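Local coordinates for protein metallophosphoesterase (Sphaerobacter thermophilus, PDB 3RQZ) that binds zinc ions in a calcineurin-like metallophosphoesterase fold and probably hydrolyses phosphate esters, at residues T151-Y156 against P168-D173; I157-A162 against S181-I186. All blocks are in the same frame, centred on the assembly; numbering follows the deposited sequence.

Both contacts use strand 154-158, an outermost strand of a five-stranded mixed sheet. In contact 1 the loop 168-173 meets its outer edge at Tyr156, whereas in contact 2 its end pairs with strand 184-188, its neighbour in the sheet, and runs straight into helix 159-163. Each is partly buried. Contact 1 is built from proline, tyrosine and histidine rings round a single bridge and begins beside a zinc ion; contact 2, farther from the centre of the chain, adds charged groups to regular strand pairing. Their centres lie about 13 Å apart, and they touch where His169 NE2 lies 2.7 Å from Glu161 OE2, probably a hydrogen bond.

Contact 1 of 2, residues T151-Y156 against P168-D173; sequences THVPLY and PHHPND. With ZN (zinc ion), chain D.
An isolated antiparallel bridge pins the loop 168-173 to an outermost strand of a mixed sheet, a few residues beyond the zinc ligand His152. Tyr156 and His169 form its hydrogen-bonded pair: Tyr156 N donates to His169 O (3.1 Å) and His169 N to Tyr156 O (2.8 Å). CB of His169 lies over one face of the Tyr156 ring, 3.6 Å from its centroid, a CH-pi contact, while the imidazole, almost parallel at 9°, is displaced, with little of one ring above the other. With CG set between backbone N and carbonyl carbon (chi1 64°), the phenol reaches across the loop, and Pro171 CB lies at its edge, in plane. Tyr156 OH is hydrogen-bonded to Glu175 OE2. A leucine here would probably leave His169 CB without an aromatic face and Glu175 without its phenolic partner. Pro154 CB packs on Pro171 CG (3.8 Å) and Leu155 CD1 on Pro168 CB (3.6 Å). Val153 CG1 meets the His170 ring edge, 3.5 Å from CD2, and His170 NE2 is held by Asp196. His152 NE2 binds zinc at 2.3 Å with Asp11, His13 and Asp37. Strand 212-218 touches Pro171 through Phe215; Leu155 and Tyr156 meet strand 184-188 at Asn187 and Ile186.

Contact 2 of 2, residues I157-A162 against S181-I186; sequences IREDEA and SGRYII
Backbone pairing joins Ile157 to Ile185 as an antiparallel hydrogen-bonded pair, Ile157 N reaching Ile185 O at 3.0 Å and Ile185 N reaching Ile157 O at 3.1 Å. Arg158 and Tyr184 follow as a non-hydrogen-bonded pair, and a further bond runs from Glu159 N, in the first turn of the helix, to Arg183 O (2.9 Å). Among the apolar contacts, Ile157 CG2 packs beside Ile185 CB, the two side chains pointing the same way. Arg158 CG, anti to its own amide nitrogen (chi1 -161°), crosses over a face of the Tyr184 ring, 3.9 Å from the centroid, in a CH-pi contact. Charge enters at both arginines. NH1 of Arg183 gives a salt bridge to Glu159 OE2 (2.8 Å), in the guanidinium plane but well above that of the carboxylate; a water joins Glu159 OE1 to Arg183 N, and Phe141 and Thr143 carbonyls take NH2. Arg158 NH2 pairs with Asp160 OD2 (2.8 Å), while at this N-cap position Arg158 N donates to Glu161 OE1 (2.9 Å), tying the strand's end to the helix. Strand 145-147 flanks 184-188 on its other edge, helix 131-137 packs against Ile157 and Ile185, and strand 176-178 meets Tyr184 on the sheet's other face.

Contact 1 of 2, residues T151-Y156 against P168-D173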
ATOM      1  N   THR A 151      -5.454  -2.757   4.203  1.00 21.53           N
ATOM      2  CA  THR A 151      -6.658  -2.164   4.778  1.00 21.94           C
ATOM      3  C   THR A 151      -6.933  -0.762   4.231  1.00 21.72           C
ATOM      4  O   THR A 151      -8.063  -0.289   4.283  1.00 21.66           O
ATOM      5  CB  THR A 151      -6.517  -2.038   6.305  1.00 22.39           C
ATOM      6  OG1 THR A 151      -5.378  -1.206   6.565  1.00 23.72           O
ATOM      7  CG2 THR A 151      -6.290  -3.408   6.951  1.00 22.88           C
ATOM      8  N   HIS A 152      -5.895  -0.089   3.736  1.00 22.02           N
ATOM      9  CA  HIS A 152      -5.978   1.312   3.240  1.00 22.07           C
ATOM     10  C   HIS A 152      -6.195   2.301   4.386  1.00 22.61           C
ATOM     11  O   HIS A 152      -6.756   3.427   4.217  1.00 23.27           O
ATOM     12  CB  HIS A 152      -7.075   1.494   2.181  1.00 22.03           C
ATOM     13  CG  HIS A 152      -6.917   0.634   0.970  1.00 22.62           C
ATOM     14  ND1 HIS A 152      -7.648   0.847  -0.180  1.00 24.11           N
ATOM     15  CD2 HIS A 152      -6.144  -0.456   0.726  1.00 22.68           C
ATOM     16  CE1 HIS A 152      -7.330  -0.070  -1.079  1.00 22.84           C
ATOM     17  NE2 HIS A 152      -6.431  -0.877  -0.553  1.00 22.17           N
ATOM     18  N   VAL A 153      -5.802   1.870   5.577  1.00 22.68           N
ATOM     19  CA  VAL A 153      -5.906   2.729   6.756  1.00 22.93           C
ATOM     20  C   VAL A 153      -4.577   2.680   7.496  1.00 22.35           C
ATOM     21  O   VAL A 153      -4.095   1.592   7.832  1.00 22.06           O
ATOM     22  CB  VAL A 153      -7.097   2.314   7.666  1.00 22.78           C
ATOM     23  CG1 VAL A 153      -7.196   3.233   8.948  1.00 24.77           C
ATOM     24  CG2 VAL A 153      -8.458   2.371   6.887  1.00 25.58           C
ATOM     25  N   PRO A 154      -3.965   3.851   7.752  1.00 22.65           N
ATOM     26  CA  PRO A 154      -2.727   3.773   8.514  1.00 22.84           C
ATOM     27  C   PRO A 154      -2.992   3.288   9.941  1.00 23.85           C
ATOM     28  O   PRO A 154      -4.066   3.528  10.498  1.00 24.41           O
ATOM     29  CB  PRO A 154      -2.167   5.212   8.466  1.00 22.82           C
ATOM     30  CG  PRO A 154      -3.361   6.067   8.251  1.00 22.62           C
ATOM     31  CD  PRO A 154      -4.324   5.241   7.407  1.00 22.73           C
ATOM     32  N   LEU A 155      -2.009   2.603  10.522  1.00 24.06           N
ATOM     33  CA  LEU A 155      -2.207   1.860  11.758  1.00 25.46           C
ATOM     34  C   LEU A 155      -0.846   1.555  12.378  1.00 25.79           C
ATOM     35  O   LEU A 155       0.147   1.376  11.657  1.00 25.53           O
ATOM     36  CB  LEU A 155      -2.924   0.522  11.449  1.00 25.54           C
ATOM     37  CG  LEU A 155      -3.158  -0.497  12.570  1.00 26.97           C
ATOM     38  CD1 LEU A 155      -4.543  -1.166  12.471  1.00 27.50           C
ATOM     39  CD2 LEU A 155      -2.063  -1.583  12.609  1.00 28.56           C
ATOM     40  N   TYR A 156      -0.804   1.504  13.711  1.00 26.19           N
ATOM     41  CA  TYR A 156       0.294   0.881  14.414  1.00 26.86           C
ATOM     42  C   TYR A 156      -0.206   0.212  15.697  1.00 27.50           C
ATOM     43  O   TYR A 156      -1.126   0.703  16.363  1.00 27.96           O
ATOM     44  CB  TYR A 156       1.460   1.862  14.692  1.00 27.04           C
ATOM     45  CG  TYR A 156       1.163   3.034  15.617  1.00 27.84           C
ATOM     46  CD1 TYR A 156       0.784   4.276  15.093  1.00 28.69           C
ATOM     47  CD2 TYR A 156       1.286   2.907  17.007  1.00 26.88           C
ATOM     48  CE1 TYR A 156       0.506   5.351  15.930  1.00 30.82           C
ATOM     49  CE2 TYR A 156       1.035   3.985  17.867  1.00 30.02           C
ATOM     50  CZ  TYR A 156       0.649   5.203  17.315  1.00 31.07           C
ATOM     51  OH  TYR A 156       0.382   6.266  18.126  1.00 33.16           O
ATOM     52  N   PRO A 168      -5.591  -1.125  18.173  1.00 31.65           N
ATOM     53  CA  PRO A 168      -4.490  -0.478  17.424  1.00 30.85           C
ATOM     54  C   PRO A 168      -4.731   1.022  17.300  1.00 30.25           C
ATOM     55  O   PRO A 168      -5.852   1.471  17.481  1.00 30.55           O
ATOM     56  CB  PRO A 168      -4.569  -1.087  16.023  1.00 30.20           C
ATOM     57  CG  PRO A 168      -5.730  -2.001  16.001  1.00 31.08           C
ATOM     58  CD  PRO A 168      -6.349  -2.097  17.352  1.00 31.76           C
ATOM     59  N   HIS A 169      -3.696   1.775  16.959  1.00 29.55           N
ATOM     60  CA  HIS A 169      -3.771   3.229  16.918  1.00 29.80           C
ATOM     61  C   HIS A 169      -3.894   3.667  15.478  1.00 29.12           C
ATOM     62  O   HIS A 169      -3.248   3.104  14.612  1.00 28.61           O
ATOM     63  CB  HIS A 169      -2.499   3.838  17.526  1.00 30.23           C
ATOM     64  CG  HIS A 169      -2.231   3.411  18.935  1.00 32.58           C
ATOM     65  ND1 HIS A 169      -2.551   4.197  20.018  1.00 35.35           N
ATOM     66  CD2 HIS A 169      -1.668   2.282  19.440  1.00 33.06           C
ATOM     67  CE1 HIS A 169      -2.204   3.574  21.132  1.00 35.25           C
ATOM     68  NE2 HIS A 169      -1.673   2.407  20.811  1.00 33.94           N
ATOM     69  N   HIS A 170      -4.726   4.679  15.233  1.00 28.91           N
ATOM     70  CA  HIS A 170      -4.817   5.311  13.927  1.00 29.61           C
ATOM     71  C   HIS A 170      -4.019   6.611  14.001  1.00 29.54           C
ATOM     72  O   HIS A 170      -4.471   7.573  14.616  1.00 30.25           O
ATOM     73  CB  HIS A 170      -6.292   5.608  13.584  1.00 30.78           C
ATOM     74  CG  HIS A 170      -6.476   6.355  12.295  1.00 31.80           C
ATOM     75  ND1 HIS A 170      -6.669   7.719  12.249  1.00 35.17           N
ATOM     76  CD2 HIS A 170      -6.521   5.928  11.013  1.00 31.72           C
ATOM     77  CE1 HIS A 170      -6.818   8.103  10.992  1.00 34.42           C
ATOM     78  NE2 HIS A 170      -6.722   7.035  10.220  1.00 32.99           N
ATOM     79  N   PRO A 171      -2.818   6.647  13.396  1.00 29.88           N
ATOM     80  CA  PRO A 171      -1.988   7.852  13.510  1.00 30.05           C
ATOM     81  C   PRO A 171      -2.573   9.037  12.748  1.00 31.43           C
ATOM     82  O   PRO A 171      -3.237   8.865  11.704  1.00 31.68           O
ATOM     83  CB  PRO A 171      -0.653   7.426  12.875  1.00 29.85           C
ATOM     84  CG  PRO A 171      -1.051   6.344  11.884  1.00 29.30           C
ATOM     85  CD  PRO A 171      -2.225   5.631  12.496  1.00 29.10           C
ATOM     86  N   ASN A 172      -2.347  10.228  13.288  1.00 32.61           N
ATOM     87  CA  ASN A 172      -2.770  11.473  12.653  1.00 33.84           C
ATOM     88  C   ASN A 172      -1.700  11.880  11.669  1.00 32.79           C
ATOM     89  O   ASN A 172      -0.599  11.327  11.673  1.00 32.15           O
ATOM     90  CB  ASN A 172      -2.883  12.595  13.698  1.00 34.77           C
ATOM     91  CG  ASN A 172      -3.726  12.219  14.903  1.00 39.21           C
ATOM     92  OD1 ASN A 172      -3.260  12.336  16.044  1.00 43.48           O
ATOM     93  ND2 ASN A 172      -4.983  11.824  14.670  1.00 41.66           N
ATOM     94  N   ASP A 173      -2.006  12.887  10.862  1.00 33.55           N
ATOM     95  CA  ASP A 173      -1.029  13.494   9.962  1.00 33.84           C
ATOM     96  C   ASP A 173       0.126  14.082  10.776  1.00 33.84           C
ATOM     97  O   ASP A 173      -0.096  14.912  11.654  1.00 34.28           O
ATOM     98  CB  ASP A 173      -1.683  14.598   9.109  1.00 34.34           C
ATOM     99  CG  ASP A 173      -0.707  15.199   8.110  1.00 35.71           C
ATOM    100  OD1 ASP A 173       0.133  14.444   7.578  1.00 38.59           O
ATOM    101  OD2 ASP A 173      -0.753  16.423   7.880  1.00 38.41           O
TER
HETATM  102 ZN    ZN D 301      -5.474  -2.522  -1.774  1.00 29.84          ZN
HETATM  103  O   HOH W   1      -7.677  -3.577  -1.971  1.00 26.74           O

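Contact 2 of 2, residues I157-A162 against S181-I186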
ATOM      1  N   ILE A 157       0.394  -0.923  16.027  1.00 27.40           N
ATOM      2  CA  ILE A 157       0.110  -1.577  17.321  1.00 28.32           C
ATOM      3  C   ILE A 157       1.402  -2.225  17.829  1.00 28.47           C
ATOM      4  O   ILE A 157       2.139  -2.787  17.039  1.00 27.25           O
ATOM      5  CB  ILE A 157      -1.034  -2.616  17.177  1.00 28.31           C
ATOM      6  CG1 ILE A 157      -1.484  -3.136  18.546  1.00 29.84           C
ATOM      7  CG2 ILE A 157      -0.629  -3.769  16.186  1.00 28.35           C
ATOM      8  CD1 ILE A 157      -2.860  -3.874  18.486  1.00 31.39           C
ATOM      9  N   ARG A 158       1.693  -2.087  19.127  1.00 29.18           N
ATOM     10  CA  ARG A 158       2.805  -2.821  19.748  1.00 30.29           C
ATOM     11  C   ARG A 158       2.383  -4.242  20.185  1.00 30.45           C
ATOM     12  O   ARG A 158       1.204  -4.531  20.389  1.00 30.02           O
ATOM     13  CB  ARG A 158       3.434  -2.032  20.909  1.00 30.39           C
ATOM     14  CG  ARG A 158       4.847  -2.504  21.273  1.00 34.51           C
ATOM     15  CD  ARG A 158       5.634  -1.496  22.094  1.00 41.02           C
ATOM     16  NE  ARG A 158       4.765  -0.758  22.994  1.00 44.73           N
ATOM     17  CZ  ARG A 158       4.773  -0.874  24.314  1.00 49.95           C
ATOM     18  NH1 ARG A 158       3.917  -0.156  25.040  1.00 52.13           N
ATOM     19  NH2 ARG A 158       5.647  -1.689  24.916  1.00 53.28           N
ATOM     20  N   GLU A 159       3.362  -5.125  20.306  1.00 30.50           N
ATOM     21  CA  GLU A 159       3.098  -6.530  20.624  1.00 31.80           C
ATOM     22  C   GLU A 159       2.380  -6.704  21.967  1.00 32.68           C
ATOM     23  O   GLU A 159       1.398  -7.448  22.053  1.00 32.51           O
ATOM     24  CB  GLU A 159       4.404  -7.322  20.581  1.00 31.53           C
ATOM     25  CG  GLU A 159       4.273  -8.801  20.892  1.00 33.62           C
ATOM     26  CD  GLU A 159       5.601  -9.554  20.768  1.00 37.26           C
ATOM     27  OE1 GLU A 159       6.660  -8.993  21.144  1.00 40.48           O
ATOM     28  OE2 GLU A 159       5.596 -10.710  20.300  1.00 36.55           O
ATOM     29  N   ASP A 160       2.840  -6.008  23.002  1.00 33.39           N
ATOM     30  CA  ASP A 160       2.189  -6.134  24.309  1.00 34.61           C
ATOM     31  C   ASP A 160       0.731  -5.650  24.303  1.00 34.31           C
ATOM     32  O   ASP A 160      -0.104  -6.234  24.982  1.00 34.10           O
ATOM     33  CB  ASP A 160       2.992  -5.451  25.426  1.00 36.19           C
ATOM     34  CG  ASP A 160       3.179  -3.952  25.206  1.00 37.70           C
ATOM     35  OD1 ASP A 160       2.812  -3.406  24.150  1.00 39.96           O
ATOM     36  OD2 ASP A 160       3.721  -3.316  26.118  1.00 40.73           O
ATOM     37  N   GLU A 161       0.441  -4.605  23.526  1.00 33.30           N
ATOM     38  CA  GLU A 161      -0.916  -4.086  23.382  1.00 33.18           C
ATOM     39  C   GLU A 161      -1.779  -5.138  22.700  1.00 32.81           C
ATOM     40  O   GLU A 161      -2.869  -5.449  23.183  1.00 32.07           O
ATOM     41  CB  GLU A 161      -0.952  -2.803  22.514  1.00 33.06           C
ATOM     42  CG  GLU A 161      -0.415  -1.499  23.178  1.00 34.02           C
ATOM     43  CD  GLU A 161      -0.245  -0.345  22.169  1.00 35.29           C
ATOM     44  OE1 GLU A 161       0.103  -0.582  20.976  1.00 33.22           O
ATOM     45  OE2 GLU A 161      -0.463   0.821  22.566  1.00 39.59           O
ATOM     46  N   ALA A 162      -1.288  -5.673  21.570  1.00 32.63           N
ATOM     47  CA  ALA A 162      -2.037  -6.668  20.818  1.00 33.66           C
ATOM     48  C   ALA A 162      -2.352  -7.854  21.721  1.00 34.86           C
ATOM     49  O   ALA A 162      -3.473  -8.351  21.721  1.00 34.65           O
ATOM     50  CB  ALA A 162      -1.253  -7.132  19.561  1.00 33.46           C
ATOM     51  N   SER A 181      11.536   0.424  21.488  1.00 41.22           N
ATOM     52  CA  SER A 181      11.378  -0.803  22.250  1.00 41.50           C
ATOM     53  C   SER A 181      10.100  -1.552  21.912  1.00 40.67           C
ATOM     54  O   SER A 181       9.057  -0.953  21.630  1.00 40.60           O
ATOM     55  CB  SER A 181      11.477  -0.530  23.749  1.00 42.12           C
ATOM     56  OG  SER A 181      10.663   0.566  24.071  1.00 44.30           O
ATOM     57  N   GLY A 182      10.196  -2.879  21.942  1.00 39.75           N
ATOM     58  CA  GLY A 182       9.057  -3.723  21.619  1.00 37.52           C
ATOM     59  C   GLY A 182       8.896  -3.881  20.123  1.00 35.94           C
ATOM     60  O   GLY A 182       9.467  -3.137  19.309  1.00 36.74           O
ATOM     61  N   ARG A 183       8.079  -4.841  19.757  1.00 33.48           N
ATOM     62  CA  ARG A 183       7.866  -5.153  18.366  1.00 30.80           C
ATOM     63  C   ARG A 183       6.576  -4.468  17.912  1.00 29.85           C
ATOM     64  O   ARG A 183       5.683  -4.259  18.732  1.00 28.86           O
ATOM     65  CB  ARG A 183       7.762  -6.657  18.247  1.00 30.67           C
ATOM     66  CG  ARG A 183       8.943  -7.374  18.891  1.00 32.26           C
ATOM     67  CD  ARG A 183       8.662  -8.865  18.930  1.00 34.80           C
ATOM     68  NE  ARG A 183       8.663  -9.351  17.589  1.00 35.63           N
ATOM     69  CZ  ARG A 183       7.856 -10.277  17.087  1.00 33.46           C
ATOM     70  NH1 ARG A 183       6.923 -10.887  17.814  1.00 31.49           N
ATOM     71  NH2 ARG A 183       8.015 -10.582  15.822  1.00 32.65           N
ATOM     72  N   TYR A 184       6.489  -4.127  16.620  1.00 28.38           N
ATOM     73  CA  TYR A 184       5.366  -3.340  16.073  1.00 27.25           C
ATOM     74  C   TYR A 184       4.864  -3.916  14.765  1.00 26.34           C
ATOM     75  O   TYR A 184       5.670  -4.420  13.968  1.00 26.04           O
ATOM     76  CB  TYR A 184       5.796  -1.888  15.792  1.00 27.27           C
ATOM     77  CG  TYR A 184       5.799  -1.025  17.021  1.00 30.85           C
ATOM     78  CD1 TYR A 184       4.635  -0.405  17.457  1.00 32.20           C
ATOM     79  CD2 TYR A 184       6.971  -0.851  17.774  1.00 34.11           C
ATOM     80  CE1 TYR A 184       4.640   0.385  18.630  1.00 35.94           C
ATOM     81  CE2 TYR A 184       6.975  -0.092  18.926  1.00 35.22           C
ATOM     82  CZ  TYR A 184       5.809   0.531  19.330  1.00 36.47           C
ATOM     83  OH  TYR A 184       5.820   1.298  20.460  1.00 42.64           O
ATOM     84  N   ILE A 185       3.552  -3.792  14.528  1.00 25.48           N
ATOM     85  CA  ILE A 185       2.964  -4.001  13.188  1.00 24.46           C
ATOM     86  C   ILE A 185       2.534  -2.594  12.795  1.00 24.36           C
ATOM     87  O   ILE A 185       1.894  -1.922  13.595  1.00 25.48           O
ATOM     88  CB  ILE A 185       1.762  -4.997  13.229  1.00 24.45           C
ATOM     89  CG1 ILE A 185       2.235  -6.434  13.515  1.00 24.25           C
ATOM     90  CG2 ILE A 185       0.948  -4.948  11.922  1.00 24.77           C
ATOM     91  CD1 ILE A 185       1.081  -7.455  13.703  1.00 21.91           C
ATOM     92  N   ILE A 186       2.909  -2.150  11.592  1.00 23.03           N
ATOM     93  CA  ILE A 186       2.780  -0.764  11.137  1.00 22.92           C
ATOM     94  C   ILE A 186       2.246  -0.769   9.722  1.00 22.00           C
ATOM     95  O   ILE A 186       2.769  -1.503   8.889  1.00 21.45           O
ATOM     96  CB  ILE A 186       4.197  -0.059  11.070  1.00 23.38           C
ATOM     97  CG1 ILE A 186       4.906  -0.029  12.436  1.00 25.85           C
ATOM     98  CG2 ILE A 186       4.107   1.360  10.474  1.00 22.70           C
ATOM     99  CD1 ILE A 186       4.178   0.724  13.434  1.00 31.67           C
TER
HETATM  100  O   HOH W   2       7.427  -6.644  21.962  1.00 42.95           O